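Local coordinates for KLTH0A00704p (Lachancea thermotolerans, PDB 4J2G), which probably acts in autophagy as Atg13, whose HORMA domain, the part described here, mediates PI 3-kinase recruitment, at residues E73-P76 and W77-D81; R99-P102 and S103-V106. The protein carries 1 engineered substitution. All blocks are in the same frame, centred on the assembly; numbering follows the deposited sequence.

Contact 1: residues E73-P76 and W77-D81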
loop_
_atom_site.group_PDB
_atom_site.type_symbol
_atom_site.label_atom_id
_atom_site.label_comp_id
_atom_site.label_asym_id
_atom_site.label_seq_id
_atom_site.Cartn_x
_atom_site.Cartn_y
_atom_site.Cartn_z
ATOM N N GLU A 73 -12.832 -5.875 7.535
ATOM C CA GLU A 73 -11.464 -5.390 7.694
ATOM C C GLU A 73 -11.359 -3.963 8.313
ATOM O O GLU A 73 -10.358 -3.657 8.968
ATOM C CB GLU A 73 -10.720 -5.446 6.349
ATOM C CG GLU A 73 -10.525 -6.878 5.832
ATOM C CD GLU A 73 -9.374 -7.063 4.798
ATOM O OE1 GLU A 73 -9.379 -6.368 3.739
ATOM O OE2 GLU A 73 -8.474 -7.934 5.039
ATOM N N LEU A 74 -12.355 -3.105 8.131
ATOM C CA LEU A 74 -12.264 -1.764 8.759
ATOM C C LEU A 74 -12.752 -1.746 10.211
ATOM O O LEU A 74 -12.634 -0.738 10.895
ATOM C CB LEU A 74 -12.959 -0.715 7.932
ATOM C CG LEU A 74 -12.213 -0.405 6.632
ATOM C CD1 LEU A 74 -13.087 0.410 5.727
ATOM C CD2 LEU A 74 -10.936 0.367 6.943
ATOM N N LYS A 75 -13.215 -2.892 10.718
ATOM C CA LYS A 75 -13.755 -2.943 12.108
ATOM C C LYS A 75 -12.829 -2.308 13.205
ATOM O O LYS A 75 -13.298 -1.492 14.035
ATOM C CB LYS A 75 -14.209 -4.364 12.461
ATOM C CG LYS A 75 -14.435 -4.614 13.943
ATOM C CD LYS A 75 -13.718 -5.878 14.420
ATOM C CE LYS A 75 -12.265 -5.610 14.796
ATOM N NZ LYS A 75 -11.387 -6.666 14.213
ATOM N N PRO A 76 -11.510 -2.620 13.185
ATOM C CA PRO A 76 -10.709 -1.964 14.174
ATOM C C PRO A 76 -10.814 -0.441 14.199
ATOM O O PRO A 76 -10.494 0.120 15.239
ATOM C CB PRO A 76 -9.297 -2.369 13.784
ATOM C CG PRO A 76 -9.488 -3.721 13.180
ATOM C CD PRO A 76 -10.676 -3.480 12.321
ATOM N N TRP A 77 -11.257 0.223 13.121
ATOM C CA TRP A 77 -11.282 1.729 13.101
ATOM C C TRP A 77 -12.687 2.269 13.123
ATOM O O TRP A 77 -12.909 3.464 13.402
ATOM C CB TRP A 77 -10.515 2.281 11.830
ATOM C CG TRP A 77 -9.119 1.824 11.877
ATOM C CD1 TRP A 77 -8.099 2.463 12.547
ATOM C CD2 TRP A 77 -8.545 0.606 11.346
ATOM N NE1 TRP A 77 -6.951 1.742 12.471
ATOM C CE2 TRP A 77 -7.181 0.591 11.755
ATOM C CE3 TRP A 77 -9.028 -0.445 10.576
ATOM C CZ2 TRP A 77 -6.291 -0.426 11.407
ATOM C CZ3 TRP A 77 -8.158 -1.518 10.254
ATOM C CH2 TRP A 77 -6.785 -1.493 10.673
ATOM N N THR A 78 -13.646 1.419 12.776
ATOM C CA THR A 78 -15.068 1.765 12.802
ATOM C C THR A 78 -15.664 1.576 14.205
ATOM O O THR A 78 -16.580 2.333 14.617
ATOM C CB THR A 78 -15.920 0.980 11.795
ATOM O OG1 THR A 78 -15.751 -0.437 12.012
ATOM C CG2 THR A 78 -15.485 1.321 10.383
ATOM N N THR A 79 -15.125 0.602 14.926
ATOM C CA THR A 79 -15.503 0.365 16.331
ATOM C C THR A 79 -14.520 0.961 17.360
ATOM O O THR A 79 -14.352 0.427 18.435
ATOM C CB THR A 79 -15.619 -1.117 16.635
ATOM O OG1 THR A 79 -14.332 -1.700 16.534
ATOM C CG2 THR A 79 -16.548 -1.819 15.656
ATOM N N PHE A 80 -13.896 2.085 17.044
ATOM C CA PHE A 80 -12.921 2.716 17.926
ATOM C C PHE A 80 -13.536 3.726 18.884
ATOM O O PHE A 80 -14.217 4.657 18.409
ATOM C CB PHE A 80 -11.949 3.488 17.062
ATOM C CG PHE A 80 -11.082 4.475 17.827
ATOM C CD1 PHE A 80 -9.984 4.017 18.580
ATOM C CD2 PHE A 80 -11.324 5.847 17.743
ATOM C CE1 PHE A 80 -9.189 4.914 19.279
ATOM C CE2 PHE A 80 -10.524 6.746 18.434
ATOM C CZ PHE A 80 -9.466 6.278 19.211
ATOM N N ASP A 81 -13.263 3.528 20.191
ATOM C CA ASP A 81 -13.392 4.495 21.330
ATOM C C ASP A 81 -12.015 4.766 21.870
ATOM O O ASP A 81 -11.092 3.965 21.651
ATOM C CB ASP A 81 -14.022 3.877 22.574
ATOM C CG ASP A 81 -15.148 3.024 22.266
ATOM O OD1 ASP A 81 -15.773 3.270 21.221
ATOM O OD2 ASP A 81 -15.414 2.113 23.065
#

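Contact 2: residues R99-P102 and S103-V106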
loop_
_atom_site.group_PDB
_atom_site.type_symbol
_atom_site.label_atom_id
_atom_site.label_comp_id
_atom_site.label_asym_id
_atom_site.label_seq_id
_atom_site.Cartn_x
_atom_site.Cartn_y
_atom_site.Cartn_z
ATOM N N ARG A 99 -5.936 -16.779 -11.078
ATOM C CA ARG A 99 -6.604 -17.216 -12.321
ATOM C C ARG A 99 -5.657 -17.641 -13.421
ATOM O O ARG A 99 -6.084 -17.754 -14.590
ATOM C CB ARG A 99 -7.463 -16.077 -12.889
ATOM C CG ARG A 99 -8.566 -15.570 -11.994
ATOM C CD ARG A 99 -9.588 -16.656 -11.704
ATOM N NE ARG A 99 -10.940 -16.097 -11.641
ATOM C CZ ARG A 99 -11.745 -15.947 -12.691
ATOM N NH1 ARG A 99 -11.348 -16.317 -13.907
ATOM N NH2 ARG A 99 -12.950 -15.425 -12.523
ATOM N N LEU A 100 -4.370 -17.793 -13.080
ATOM C CA LEU A 100 -3.355 -18.251 -14.040
ATOM C C LEU A 100 -3.425 -19.756 -14.256
ATOM O O LEU A 100 -3.460 -20.517 -13.292
ATOM C CB LEU A 100 -1.953 -17.946 -13.523
ATOM C CG LEU A 100 -1.147 -16.725 -13.978
ATOM C CD1 LEU A 100 -2.039 -15.583 -14.382
ATOM C CD2 LEU A 100 -0.131 -16.284 -12.928
ATOM N N SER A 101 -3.382 -20.177 -15.513
ATOM C CA SER A 101 -3.164 -21.592 -15.848
ATOM C C SER A 101 -1.683 -21.982 -15.676
ATOM O O SER A 101 -0.808 -21.106 -15.727
ATOM C CB SER A 101 -3.619 -21.878 -17.286
ATOM O OG SER A 101 -2.802 -21.196 -18.220
ATOM N N PRO A 102 -1.401 -23.293 -15.465
ATOM C CA PRO A 102 -0.066 -23.887 -15.266
ATOM C C PRO A 102 1.033 -23.569 -16.287
ATOM O O PRO A 102 2.216 -23.663 -15.935
ATOM C CB PRO A 102 -0.355 -25.391 -15.306
ATOM C CG PRO A 102 -1.728 -25.512 -14.751
ATOM C CD PRO A 102 -2.470 -24.279 -15.187
ATOM N N SER A 103 0.667 -23.240 -17.528
ATOM C CA SER A 103 1.651 -22.891 -18.577
ATOM C C SER A 103 1.995 -21.374 -18.688
ATOM O O SER A 103 2.951 -20.970 -19.385
ATOM C CB SER A 103 1.148 -23.365 -19.937
ATOM O OG SER A 103 0.232 -22.434 -20.496
ATOM N N GLN A 104 1.191 -20.543 -18.028
ATOM C CA GLN A 104 1.390 -19.079 -18.042
ATOM C C GLN A 104 2.625 -18.627 -17.219
ATOM O O GLN A 104 2.785 -18.976 -16.056
ATOM C CB GLN A 104 0.100 -18.379 -17.612
ATOM C CG GLN A 104 -0.981 -18.501 -18.679
ATOM C CD GLN A 104 -2.298 -17.806 -18.332
ATOM O OE1 GLN A 104 -2.931 -18.083 -17.298
ATOM N NE2 GLN A 104 -2.759 -16.958 -19.244
ATOM N N GLN A 105 3.512 -17.887 -17.869
ATOM C CA GLN A 105 4.714 -17.347 -17.263
ATOM C C GLN A 105 4.461 -15.843 -16.937
ATOM O O GLN A 105 4.039 -15.073 -17.818
ATOM C CB GLN A 105 5.863 -17.487 -18.300
ATOM C CG GLN A 105 7.291 -17.158 -17.857
ATOM C CD GLN A 105 7.723 -17.792 -16.529
ATOM O OE1 GLN A 105 7.566 -18.998 -16.316
ATOM N NE2 GLN A 105 8.304 -16.994 -15.652
ATOM N N VAL A 106 4.738 -15.439 -15.698
ATOM C CA VAL A 106 4.863 -14.006 -15.376
ATOM C C VAL A 106 6.287 -13.470 -15.559
ATOM O O VAL A 106 7.256 -13.952 -14.988
ATOM C CB VAL A 106 4.384 -13.705 -13.944
ATOM C CG1 VAL A 106 4.498 -12.206 -13.627
ATOM C CG2 VAL A 106 2.955 -14.172 -13.798
HETATM O O HOH W 1 -1.603 -24.298 -18.241
#

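Contact 1: residues E73-P76 and W77-D81
Pro76 lies against its neighbour Trp77 at the C-terminal end of helix 70-78, in a CH-pi contact that puts Pro76 CB over one face of the indole, 3.8 Å from the centroid of the six-membered ring and 12° off its normal. At the ring edge Trp77 CZ3 stands 3.3 Å from Glu73 O, which lies in the ring plane; from the side of the plane away from Pro76, Leu74 CD2 approaches Trp77 CE3, the two side chains roughly perpendicular. Setting CG of Trp77 beside the backbone N (chi1 -60°) turns the indole back along the helix, over the proline and the preceding turn.

Two carbonyls tie the last turn together. Leu74 O takes Thr78 N at 3.0 Å and Trp77 N at 2.8 Å, the donors arriving from opposite faces of the carbonyl plane, a mixture of alpha-helical and 3-10 bonding. Lys75 O is gripped twice by one residue: Thr79 N reaches it at 2.9 Å, in the carbonyl plane, while Thr79 OG1 comes from above that plane at 2.7 Å. The hydroxyl can bend back because chi1 of 66° tucks it between backbone N and carbonyl carbon. Thr79 is also where the chain leaves helical geometry.

Outward, Trp77 NE1 donates to Pro87 O, fixing the far side of the indole. The ring also meets Phe30 of helix 18-39, the two planes at a shallow angle, and with Leu74 touches Ile206, joining the short helix to helix 18-39 and edge strand 201-208.

Contact 2: residues R99-P102 and S103-V106
Ser101 and Gln104 close a type I beta turn, with Pro102 and Ser103 at its corners and Gln104 N donating to Ser101 O at 3.1 Å. The end-to-end directions of residues 99-102 and 103-106 differ by 119°.

A second bond runs the other way across the same pair: Ser101 N donates to Gln104 OE1 at 2.8 Å. Its N-H...O angle is 153°. The glutamine chain, extended beyond CG, carries its amide back across the turn to Ser101. Gln104 CG passes 3.3 Å from Ser101 OG, and that hydroxyl also lies within weak hydrogen-bonding distance of Gln104 OE1. With an alanine here the side-chain amide is gone, which would probably leave Ser101 N without this acceptor and open a gap beside Ser101 OG. A water accepts from Ser103 N at 2.6 Å and bonds weakly to Ser101 OG. Between the residues flanking the turn, Leu100 CD2 meets Val106 CG2 at 3.8 Å, the two side chains nearly perpendicular.

The turn thus leads the loop after strand 89-96 into strand 105-109, the middle of a three-stranded antiparallel sheet, where Val106 packs on Val118 and Phe269 of the flanking strands and Leu100 touches Val271.

In the fold
Contact 1 precedes contact 2 in the chain, and the two are separate: their centres are 38 Å apart and their nearest atoms about 18 Å apart. Strand 89-96 lies between them in sequence and belongs to the five-stranded antiparallel sheet, where it pairs with strand 201-208, the edge strand touched by contact 1. From the far end of strand 89-96 the chain passes through contact 2 into the smaller, three-stranded sheet. Residues 73-81 form the C-terminal end of a short helix and the loop after it, beside the main sheet and helix 18-39, whereas residues 99-106 form the entry to the second sheet. Together they mark distant parts of one HORMA domain, joined through strand 89-96.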